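Local coordinates for thioredoxin-like protein (Bacteroides caccae ATCC 43185, PDB 4YOD) that is of unknown function but, with a C-terminal thioredoxin-like domain carrying a CxxC motif behind a helical domain, probably acts as a thiol-disulfide oxidoreductase, at residues I79-F93 with F116-L130. Residues are numbered along the deposited sequence; the frame is centred on the assembly and turned at random.
Sequences IRKTIDRTNVDKKVF and FYIPVLEAMAASPVL
Ala-123 is the small bump at the centre of this contact: its CB sits in a hollow between Ile-83 CG2, 3.5 Å away, and the methylene CD of Arg-80. Near the start of helix 114-125, Ile-79 fits CG2 between Val-120 CG2 and the ring of Pro-119, while its CD1 rests on Phe-116 CB. Arg-80, with CG trans to the backbone N (chi1 177°) and the chain bent at CG, lays one guanidinium face over Ala-123 CA and the carbonyl group of Glu-122. NE meets Asp-84 OD1 at 3.1 Å in a salt bridge, and a water joins NH1 to Glu-122 OE1. A leucine in its place would probably leave Asp-84 without its charged mate and uncover the backbone at Ala-123. Beyond the helix ends, Ser-127 OG donates to Asn-87 OD1 (2.7 Å), in the carbonyl plane, and accepts from Val-129 N in an ST turn. Val-129 is a forked wedge: CG1 abuts Asn-87 O, and CG2 lies over the Phe-93 face, 4.0 Å from the ring centroid, a CH-pi contact. Leu-130 and selenomethionine Met-124 flank that ring obliquely. Lys-90 NZ bonds weakly to Val-129 O and pairs with Glu-134. The axes of helical segments 79-85 and 116-125 come within 8.6 Å and cross at -36°, both running the same way; helix 90-105 packs against both, consistent with the stacked helical hairpins of a TPR-like alpha solenoid.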
ATOM      1  N   ILE A  79      -4.664  -6.890  14.599  1.00 25.95           N
ATOM      2  CA  ILE A  79      -5.155  -7.445  13.327  1.00 25.95           C
ATOM      3  C   ILE A  79      -4.883  -8.970  13.292  1.00 25.21           C
ATOM      4  O   ILE A  79      -5.785  -9.746  12.998  1.00 24.60           O
ATOM      5  CB  ILE A  79      -4.485  -6.741  12.112  1.00 30.53           C
ATOM      6  CG1 ILE A  79      -4.922  -5.285  11.990  1.00 31.60           C
ATOM      7  CG2 ILE A  79      -4.815  -7.496  10.811  1.00 34.80           C
ATOM      8  CD1 ILE A  79      -3.861  -4.429  11.242  1.00 37.33           C
ATOM      9  N   ARG A  80      -3.645  -9.380  13.611  1.00 23.52           N
ATOM     10  CA  ARG A  80      -3.255 -10.798  13.654  1.00 23.51           C
ATOM     11  C   ARG A  80      -4.168 -11.596  14.623  1.00 28.94           C
ATOM     12  O   ARG A  80      -4.714 -12.632  14.219  1.00 27.87           O
ATOM     13  CB  ARG A  80      -1.767 -10.955  14.042  1.00 26.31           C
ATOM     14  CG  ARG A  80      -1.309 -12.414  14.183  1.00 35.67           C
ATOM     15  CD  ARG A  80      -1.371 -13.152  12.864  1.00 47.59           C
ATOM     16  NE  ARG A  80      -1.144 -14.594  12.999  1.00 49.56           N
ATOM     17  CZ  ARG A  80      -0.011 -15.202  12.678  1.00 51.14           C
ATOM     18  NH1 ARG A  80       1.021 -14.501  12.225  1.00 28.20           N
ATOM     19  NH2 ARG A  80       0.100 -16.515  12.803  1.00 43.07           N
ATOM     20  N   LYS A  81      -4.342 -11.107  15.876  1.00 25.95           N
ATOM     21  CA  LYS A  81      -5.216 -11.780  16.857  1.00 27.20           C
ATOM     22  C   LYS A  81      -6.658 -11.920  16.352  1.00 30.02           C
ATOM     23  O   LYS A  81      -7.259 -12.968  16.564  1.00 28.66           O
ATOM     24  CB  LYS A  81      -5.239 -11.042  18.203  1.00 30.90           C
ATOM     25  CG  LYS A  81      -4.013 -11.279  19.059  1.00 45.04           C
ATOM     26  CD  LYS A  81      -4.111 -10.485  20.357  1.00 52.60           C
ATOM     27  CE  LYS A  81      -2.779 -10.365  21.062  1.00 58.45           C
ATOM     28  NZ  LYS A  81      -2.319 -11.667  21.615  1.00 70.79           N
ATOM     29  N   THR A  82      -7.195 -10.886  15.669  1.00 27.27           N
ATOM     30  CA  THR A  82      -8.577 -10.891  15.142  1.00 27.26           C
ATOM     31  C   THR A  82      -8.718 -11.987  14.076  1.00 30.44           C
ATOM     32  O   THR A  82      -9.641 -12.788  14.186  1.00 30.33           O
ATOM     33  CB  THR A  82      -8.961  -9.500  14.630  1.00 29.94           C
ATOM     34  OG1 THR A  82      -8.923  -8.612  15.743  1.00 25.42           O
ATOM     35  CG2 THR A  82     -10.331  -9.461  13.979  1.00 29.22           C
ATOM     36  N   ILE A  83      -7.800 -12.046  13.086  1.00 25.95           N
ATOM     37  CA  ILE A  83      -7.835 -13.087  12.043  1.00 25.92           C
ATOM     38  C   ILE A  83      -7.713 -14.485  12.683  1.00 30.81           C
ATOM     39  O   ILE A  83      -8.480 -15.373  12.310  1.00 30.90           O
ATOM     40  CB  ILE A  83      -6.774 -12.879  10.905  1.00 27.87           C
ATOM     41  CG1 ILE A  83      -6.840 -11.449  10.282  1.00 27.48           C
ATOM     42  CG2 ILE A  83      -6.912 -13.965   9.815  1.00 28.76           C
ATOM     43  CD1 ILE A  83      -8.228 -10.941   9.703  1.00 26.08           C
ATOM     44  N   ASP A  84      -6.799 -14.664  13.663  1.00 28.31           N
ATOM     45  CA  ASP A  84      -6.588 -15.955  14.353  1.00 28.84           C
ATOM     46  C   ASP A  84      -7.881 -16.454  14.976  1.00 31.17           C
ATOM     47  O   ASP A  84      -8.186 -17.646  14.900  1.00 31.91           O
ATOM     48  CB  ASP A  84      -5.504 -15.850  15.434  1.00 31.45           C
ATOM     49  CG  ASP A  84      -4.072 -15.757  14.912  1.00 39.27           C
ATOM     50  OD1 ASP A  84      -3.869 -15.927  13.689  1.00 37.25           O
ATOM     51  OD2 ASP A  84      -3.157 -15.508  15.731  1.00 47.05           O
ATOM     52  N   ARG A  85      -8.656 -15.537  15.566  1.00 25.99           N
ATOM     53  CA  ARG A  85      -9.955 -15.856  16.174  1.00 26.96           C
ATOM     54  C   ARG A  85     -10.953 -16.413  15.164  1.00 30.55           C
ATOM     55  O   ARG A  85     -11.810 -17.192  15.552  1.00 29.25           O
ATOM     56  CB  ARG A  85     -10.569 -14.605  16.828  1.00 27.00           C
ATOM     57  CG  ARG A  85     -10.024 -14.293  18.229  1.00 34.18           C
ATOM     58  CD  ARG A  85     -10.905 -13.256  18.932  1.00 36.63           C
ATOM     59  NE  ARG A  85     -12.224 -13.815  19.263  1.00 36.54           N
ATOM     60  CZ  ARG A  85     -13.305 -13.100  19.557  1.00 50.01           C
ATOM     61  NH1 ARG A  85     -13.245 -11.774  19.589  1.00 34.43           N
ATOM     62  NH2 ARG A  85     -14.459 -13.705  19.818  1.00 42.39           N
ATOM     63  N   THR A  86     -10.866 -16.006  13.879  1.00 27.61           N
ATOM     64  CA  THR A  86     -11.845 -16.432  12.868  1.00 28.57           C
ATOM     65  C   THR A  86     -11.612 -17.881  12.397  1.00 34.04           C
ATOM     66  O   THR A  86     -12.469 -18.429  11.715  1.00 34.25           O
ATOM     67  CB  THR A  86     -11.911 -15.451  11.690  1.00 32.23           C
ATOM     68  OG1 THR A  86     -10.775 -15.618  10.869  1.00 32.28           O
ATOM     69  CG2 THR A  86     -12.062 -14.004  12.127  1.00 28.38           C
ATOM     70  N   ASN A  87     -10.477 -18.505  12.789  1.00 32.24           N
ATOM     71  CA  ASN A  87     -10.148 -19.906  12.496  1.00 31.67           C
ATOM     72  C   ASN A  87     -11.184 -20.875  13.105  1.00 35.90           C
ATOM     73  O   ASN A  87     -11.180 -22.059  12.774  1.00 34.55           O
ATOM     74  CB  ASN A  87      -8.757 -20.249  13.017  1.00 32.14           C
ATOM     75  CG  ASN A  87      -7.671 -19.770  12.098  1.00 43.47           C
ATOM     76  OD1 ASN A  87      -7.606 -20.142  10.926  1.00 41.98           O
ATOM     77  ND2 ASN A  87      -6.792 -18.947  12.604  1.00 36.69           N
ATOM     78  N   VAL A  88     -12.078 -20.377  13.965  1.00 34.21           N
ATOM     79  CA  VAL A  88     -13.142 -21.206  14.573  1.00 36.70           C
ATOM     80  C   VAL A  88     -14.169 -21.692  13.515  1.00 40.67           C
ATOM     81  O   VAL A  88     -14.873 -22.673  13.750  1.00 41.38           O
ATOM     82  CB  VAL A  88     -13.867 -20.499  15.745  1.00 41.98           C
ATOM     83  CG1 VAL A  88     -12.946 -20.374  16.953  1.00 43.26           C
ATOM     84  CG2 VAL A  88     -14.424 -19.137  15.327  1.00 40.05           C
ATOM     85  N   ASP A  89     -14.263 -21.001  12.370  1.00 36.56           N
ATOM     86  CA  ASP A  89     -15.203 -21.371  11.308  1.00 36.98           C
ATOM     87  C   ASP A  89     -14.599 -20.973   9.974  1.00 38.52           C
ATOM     88  O   ASP A  89     -14.348 -19.790   9.743  1.00 36.65           O
ATOM     89  CB  ASP A  89     -16.585 -20.698  11.537  1.00 38.73           C
ATOM     90  CG  ASP A  89     -17.686 -21.179  10.610  1.00 56.45           C
ATOM     91  OD1 ASP A  89     -17.564 -20.970   9.381  1.00 57.08           O
ATOM     92  OD2 ASP A  89     -18.702 -21.713  11.118  1.00 68.21           O
ATOM     93  N   LYS A  90     -14.376 -21.958   9.094  1.00 35.64           N
ATOM     94  CA  LYS A  90     -13.757 -21.752   7.777  1.00 34.97           C
ATOM     95  C   LYS A  90     -14.510 -20.711   6.922  1.00 36.21           C
ATOM     96  O   LYS A  90     -13.875 -19.912   6.248  1.00 34.80           O
ATOM     97  CB  LYS A  90     -13.666 -23.091   7.027  1.00 39.46           C
ATOM     98  CG  LYS A  90     -12.841 -23.016   5.751  1.00 54.31           C
ATOM     99  CD  LYS A  90     -12.427 -24.403   5.254  1.00 66.18           C
ATOM    100  CE  LYS A  90     -11.886 -24.402   3.837  1.00 65.08           C
ATOM    101  NZ  LYS A  90     -11.013 -23.231   3.567  1.00 51.80           N
ATOM    102  N   LYS A  91     -15.843 -20.728   6.939  1.00 32.00           N
ATOM    103  CA  LYS A  91     -16.631 -19.774   6.156  1.00 31.68           C
ATOM    104  C   LYS A  91     -16.509 -18.313   6.699  1.00 34.73           C
ATOM    105  O   LYS A  91     -16.523 -17.368   5.906  1.00 33.87           O
ATOM    106  CB  LYS A  91     -18.090 -20.209   6.099  1.00 34.89           C
ATOM    107  CG  LYS A  91     -18.303 -21.460   5.243  1.00 52.36           C
ATOM    108  CD  LYS A  91     -19.783 -21.790   5.059  1.00 66.73           C
ATOM    109  CE  LYS A  91     -19.977 -23.137   4.406  1.00 81.31           C
ATOM    110  NZ  LYS A  91     -21.403 -23.562   4.417  1.00 95.87           N
ATOM    111  N   VAL A  92     -16.364 -18.138   8.026  1.00 29.53           N
ATOM    112  CA  VAL A  92     -16.179 -16.823   8.653  1.00 28.01           C
ATOM    113  C   VAL A  92     -14.740 -16.316   8.361  1.00 30.00           C
ATOM    114  O   VAL A  92     -14.556 -15.141   8.028  1.00 28.29           O
ATOM    115  CB  VAL A  92     -16.513 -16.842  10.164  1.00 32.47           C
ATOM    116  CG1 VAL A  92     -16.243 -15.483  10.808  1.00 31.78           C
ATOM    117  CG2 VAL A  92     -17.975 -17.227  10.374  1.00 33.69           C
ATOM    118  N   PHE A  93     -13.738 -17.211   8.458  1.00 27.96           N
ATOM    119  CA  PHE A  93     -12.340 -16.883   8.129  1.00 25.95           C
ATOM    120  C   PHE A  93     -12.266 -16.323   6.706  1.00 30.13           C
ATOM    121  O   PHE A  93     -11.679 -15.248   6.496  1.00 26.88           O
ATOM    122  CB  PHE A  93     -11.456 -18.141   8.282  1.00 27.83           C
ATOM    123  CG  PHE A  93      -9.994 -17.904   7.946  1.00 28.97           C
ATOM    124  CD1 PHE A  93      -9.541 -17.996   6.634  1.00 32.29           C
ATOM    125  CD2 PHE A  93      -9.067 -17.651   8.946  1.00 29.56           C
ATOM    126  CE1 PHE A  93      -8.191 -17.775   6.326  1.00 32.15           C
ATOM    127  CE2 PHE A  93      -7.720 -17.437   8.635  1.00 31.79           C
ATOM    128  CZ  PHE A  93      -7.293 -17.515   7.332  1.00 29.59           C
ATOM    129  N   PHE A 116      -1.174  -2.873   7.180  1.00 24.62           N
ATOM    130  CA  PHE A 116      -2.257  -3.528   7.915  1.00 23.98           C
ATOM    131  C   PHE A 116      -2.606  -4.863   7.248  1.00 27.69           C
ATOM    132  O   PHE A 116      -3.064  -5.781   7.916  1.00 26.63           O
ATOM    133  CB  PHE A 116      -3.503  -2.625   7.998  1.00 25.88           C
ATOM    134  CG  PHE A 116      -3.447  -1.332   8.790  1.00 28.23           C
ATOM    135  CD1 PHE A 116      -2.392  -1.069   9.662  1.00 31.19           C
ATOM    136  CD2 PHE A 116      -4.484  -0.407   8.712  1.00 31.49           C
ATOM    137  CE1 PHE A 116      -2.355   0.123  10.398  1.00 33.66           C
ATOM    138  CE2 PHE A 116      -4.443   0.783   9.454  1.00 35.58           C
ATOM    139  CZ  PHE A 116      -3.374   1.040  10.277  1.00 33.58           C
ATOM    140  N   TYR A 117      -2.400  -4.982   5.924  1.00 25.20           N
ATOM    141  CA  TYR A 117      -2.720  -6.212   5.217  1.00 24.16           C
ATOM    142  C   TYR A 117      -1.672  -7.328   5.450  1.00 26.21           C
ATOM    143  O   TYR A 117      -2.055  -8.501   5.499  1.00 24.63           O
ATOM    144  CB  TYR A 117      -2.906  -5.936   3.718  1.00 25.16           C
ATOM    145  CG  TYR A 117      -3.525  -7.098   2.980  1.00 26.00           C
ATOM    146  CD1 TYR A 117      -4.761  -7.622   3.368  1.00 26.00           C
ATOM    147  CD2 TYR A 117      -2.887  -7.671   1.891  1.00 26.71           C
ATOM    148  CE1 TYR A 117      -5.320  -8.712   2.707  1.00 25.39           C
ATOM    149  CE2 TYR A 117      -3.476  -8.710   1.174  1.00 27.21           C
ATOM    150  CZ  TYR A 117      -4.692  -9.228   1.584  1.00 29.45           C
ATOM    151  OH  TYR A 117      -5.191 -10.318   0.910  1.00 32.16           O
ATOM    152  N   ILE A 118      -0.368  -6.980   5.600  1.00 23.48           N
ATOM    153  CA  ILE A 118       0.711  -7.966   5.848  1.00 22.21           C
ATOM    154  C   ILE A 118       0.374  -8.896   7.069  1.00 27.67           C
ATOM    155  O   ILE A 118       0.396 -10.110   6.835  1.00 25.61           O
ATOM    156  CB  ILE A 118       2.091  -7.285   5.957  1.00 25.24           C
ATOM    157  CG1 ILE A 118       2.588  -6.901   4.523  1.00 26.37           C
ATOM    158  CG2 ILE A 118       3.130  -8.165   6.687  1.00 25.62           C
ATOM    159  CD1 ILE A 118       3.693  -5.804   4.491  1.00 31.77           C
ATOM    160  N   PRO A 119      -0.028  -8.423   8.302  1.00 25.70           N
ATOM    161  CA  PRO A 119      -0.417  -9.390   9.363  1.00 25.77           C
ATOM    162  C   PRO A 119      -1.618 -10.280   8.971  1.00 28.44           C
ATOM    163  O   PRO A 119      -1.667 -11.423   9.418  1.00 27.66           O
ATOM    164  CB  PRO A 119      -0.750  -8.507  10.577  1.00 28.10           C
ATOM    165  CG  PRO A 119      -0.929  -7.133  10.047  1.00 31.39           C
ATOM    166  CD  PRO A 119      -0.075  -7.034   8.807  1.00 26.66           C
ATOM    167  N   VAL A 120      -2.560  -9.796   8.121  1.00 24.83           N
ATOM    168  CA  VAL A 120      -3.665 -10.655   7.618  1.00 24.14           C
ATOM    169  C   VAL A 120      -3.060 -11.828   6.791  1.00 26.50           C
ATOM    170  O   VAL A 120      -3.442 -12.969   7.001  1.00 23.59           O
ATOM    171  CB  VAL A 120      -4.738  -9.905   6.786  1.00 26.22           C
ATOM    172  CG1 VAL A 120      -5.867 -10.853   6.367  1.00 26.36           C
ATOM    173  CG2 VAL A 120      -5.304  -8.699   7.547  1.00 26.04           C
ATOM    174  N   LEU A 121      -2.119 -11.522   5.867  1.00 23.52           N
ATOM    175  CA  LEU A 121      -1.456 -12.507   4.999  1.00 21.92           C
ATOM    176  C   LEU A 121      -0.670 -13.499   5.803  1.00 25.52           C
ATOM    177  O   LEU A 121      -0.671 -14.681   5.464  1.00 24.29           O
ATOM    178  CB  LEU A 121      -0.531 -11.801   3.991  1.00 21.74           C
ATOM    179  CG  LEU A 121      -1.217 -10.978   2.906  1.00 24.22           C
ATOM    180  CD1 LEU A 121      -0.200 -10.191   2.107  1.00 24.93           C
ATOM    181  CD2 LEU A 121      -2.099 -11.862   1.996  1.00 28.28           C
ATOM    182  N   GLU A 122      -0.001 -13.023   6.892  1.00 23.16           N
ATOM    183  CA  GLU A 122       0.790 -13.862   7.805  1.00 23.32           C
ATOM    184  C   GLU A 122      -0.139 -14.840   8.539  1.00 28.05           C
ATOM    185  O   GLU A 122       0.187 -16.029   8.688  1.00 26.95           O
ATOM    186  CB  GLU A 122       1.582 -12.985   8.799  1.00 24.58           C
ATOM    187  CG  GLU A 122       2.760 -12.235   8.150  1.00 27.88           C
ATOM    188  CD  GLU A 122       3.531 -11.261   9.034  1.00 43.47           C
ATOM    189  OE1 GLU A 122       2.950 -10.729  10.010  1.00 36.64           O
ATOM    190  OE2 GLU A 122       4.716 -11.001   8.725  1.00 37.47           O
ATOM    191  N   ALA A 123      -1.309 -14.354   8.977  1.00 25.16           N
ATOM    192  CA  ALA A 123      -2.295 -15.215   9.646  1.00 25.55           C
ATOM    193  C   ALA A 123      -2.845 -16.255   8.685  1.00 28.01           C
ATOM    194  O   ALA A 123      -3.069 -17.380   9.097  1.00 28.26           O
ATOM    195  CB  ALA A 123      -3.430 -14.368  10.204  1.00 26.02           C
HETATM  196  N   MSE A 124      -3.037 -15.900   7.397  1.00 23.44           N
HETATM  197  CA  MSE A 124      -3.547 -16.852   6.403  1.00 21.69           C
HETATM  198  C   MSE A 124      -2.520 -17.953   6.099  1.00 29.15           C
HETATM  199  O   MSE A 124      -2.881 -19.126   6.059  1.00 30.63           O
HETATM  200  CB  MSE A 124      -3.967 -16.126   5.119  1.00 21.12           C
HETATM  201  CG  MSE A 124      -5.154 -15.148   5.353  1.00 24.33           C
HETATM  202 SE   MSE A 124      -5.580 -14.093   3.781  0.75 25.68          SE
HETATM  203  CE  MSE A 124      -6.528 -15.439   2.734  1.00 24.47           C
ATOM    204  N   ALA A 125      -1.245 -17.587   5.942  1.00 27.40           N
ATOM    205  CA  ALA A 125      -0.191 -18.561   5.693  1.00 27.58           C
ATOM    206  C   ALA A 125      -0.046 -19.525   6.881  1.00 31.54           C
ATOM    207  O   ALA A 125       0.310 -20.684   6.669  1.00 31.22           O
ATOM    208  CB  ALA A 125       1.123 -17.854   5.420  1.00 27.85           C
ATOM    209  N   ALA A 126      -0.394 -19.073   8.106  1.00 26.75           N
ATOM    210  CA  ALA A 126      -0.304 -19.896   9.329  1.00 28.00           C
ATOM    211  C   ALA A 126      -1.653 -20.493   9.731  1.00 31.34           C
ATOM    212  O   ALA A 126      -1.777 -21.038  10.828  1.00 31.35           O
ATOM    213  CB  ALA A 126       0.232 -19.051  10.478  1.00 28.69           C
ATOM    214  N   SER A 127      -2.666 -20.385   8.866  1.00 27.53           N
ATOM    215  CA  SER A 127      -4.003 -20.844   9.234  1.00 26.85           C
ATOM    216  C   SER A 127      -4.197 -22.360   9.120  1.00 33.08           C
ATOM    217  O   SER A 127      -4.013 -22.934   8.053  1.00 30.87           O
ATOM    218  CB  SER A 127      -5.059 -20.135   8.398  1.00 27.21           C
ATOM    219  OG  SER A 127      -6.347 -20.700   8.622  1.00 35.83           O
ATOM    220  N   PRO A 128      -4.718 -22.992  10.190  1.00 33.80           N
ATOM    221  CA  PRO A 128      -5.027 -24.429  10.109  1.00 36.11           C
ATOM    222  C   PRO A 128      -6.356 -24.732   9.364  1.00 41.39           C
ATOM    223  O   PRO A 128      -6.656 -25.901   9.138  1.00 42.98           O
ATOM    224  CB  PRO A 128      -5.101 -24.843  11.579  1.00 39.36           C
ATOM    225  CG  PRO A 128      -5.531 -23.624  12.293  1.00 42.10           C
ATOM    226  CD  PRO A 128      -5.047 -22.439  11.524  1.00 35.66           C
ATOM    227  N   VAL A 129      -7.155 -23.715   8.986  1.00 37.48           N
ATOM    228  CA  VAL A 129      -8.419 -23.966   8.271  1.00 38.34           C
ATOM    229  C   VAL A 129      -8.237 -23.900   6.751  1.00 41.43           C
ATOM    230  O   VAL A 129      -9.150 -24.313   6.039  1.00 42.67           O
ATOM    231  CB  VAL A 129      -9.620 -23.089   8.709  1.00 42.65           C
ATOM    232  CG1 VAL A 129      -9.958 -23.322  10.176  1.00 43.36           C
ATOM    233  CG2 VAL A 129      -9.411 -21.601   8.397  1.00 40.54           C
ATOM    234  N   LEU A 130      -7.088 -23.395   6.253  1.00 35.15           N
ATOM    235  CA  LEU A 130      -6.870 -23.320   4.811  1.00 34.28           C
ATOM    236  C   LEU A 130      -6.150 -24.545   4.283  1.00 39.55           C
ATOM    237  O   LEU A 130      -5.173 -24.997   4.884  1.00 39.34           O
ATOM    238  CB  LEU A 130      -6.086 -22.056   4.384  1.00 32.16           C
ATOM    239  CG  LEU A 130      -6.723 -20.675   4.574  1.00 34.80           C
ATOM    240  CD1 LEU A 130      -5.789 -19.566   4.041  1.00 33.75           C
ATOM    241  CD2 LEU A 130      -8.116 -20.567   3.907  1.00 37.70           C
TER
HETATM  242  O   HOH W   1       1.370 -11.573  12.103  1.00 37.71           O
HETATM  243  O   HOH W   2      -4.385 -17.850  11.429  1.00 37.18           O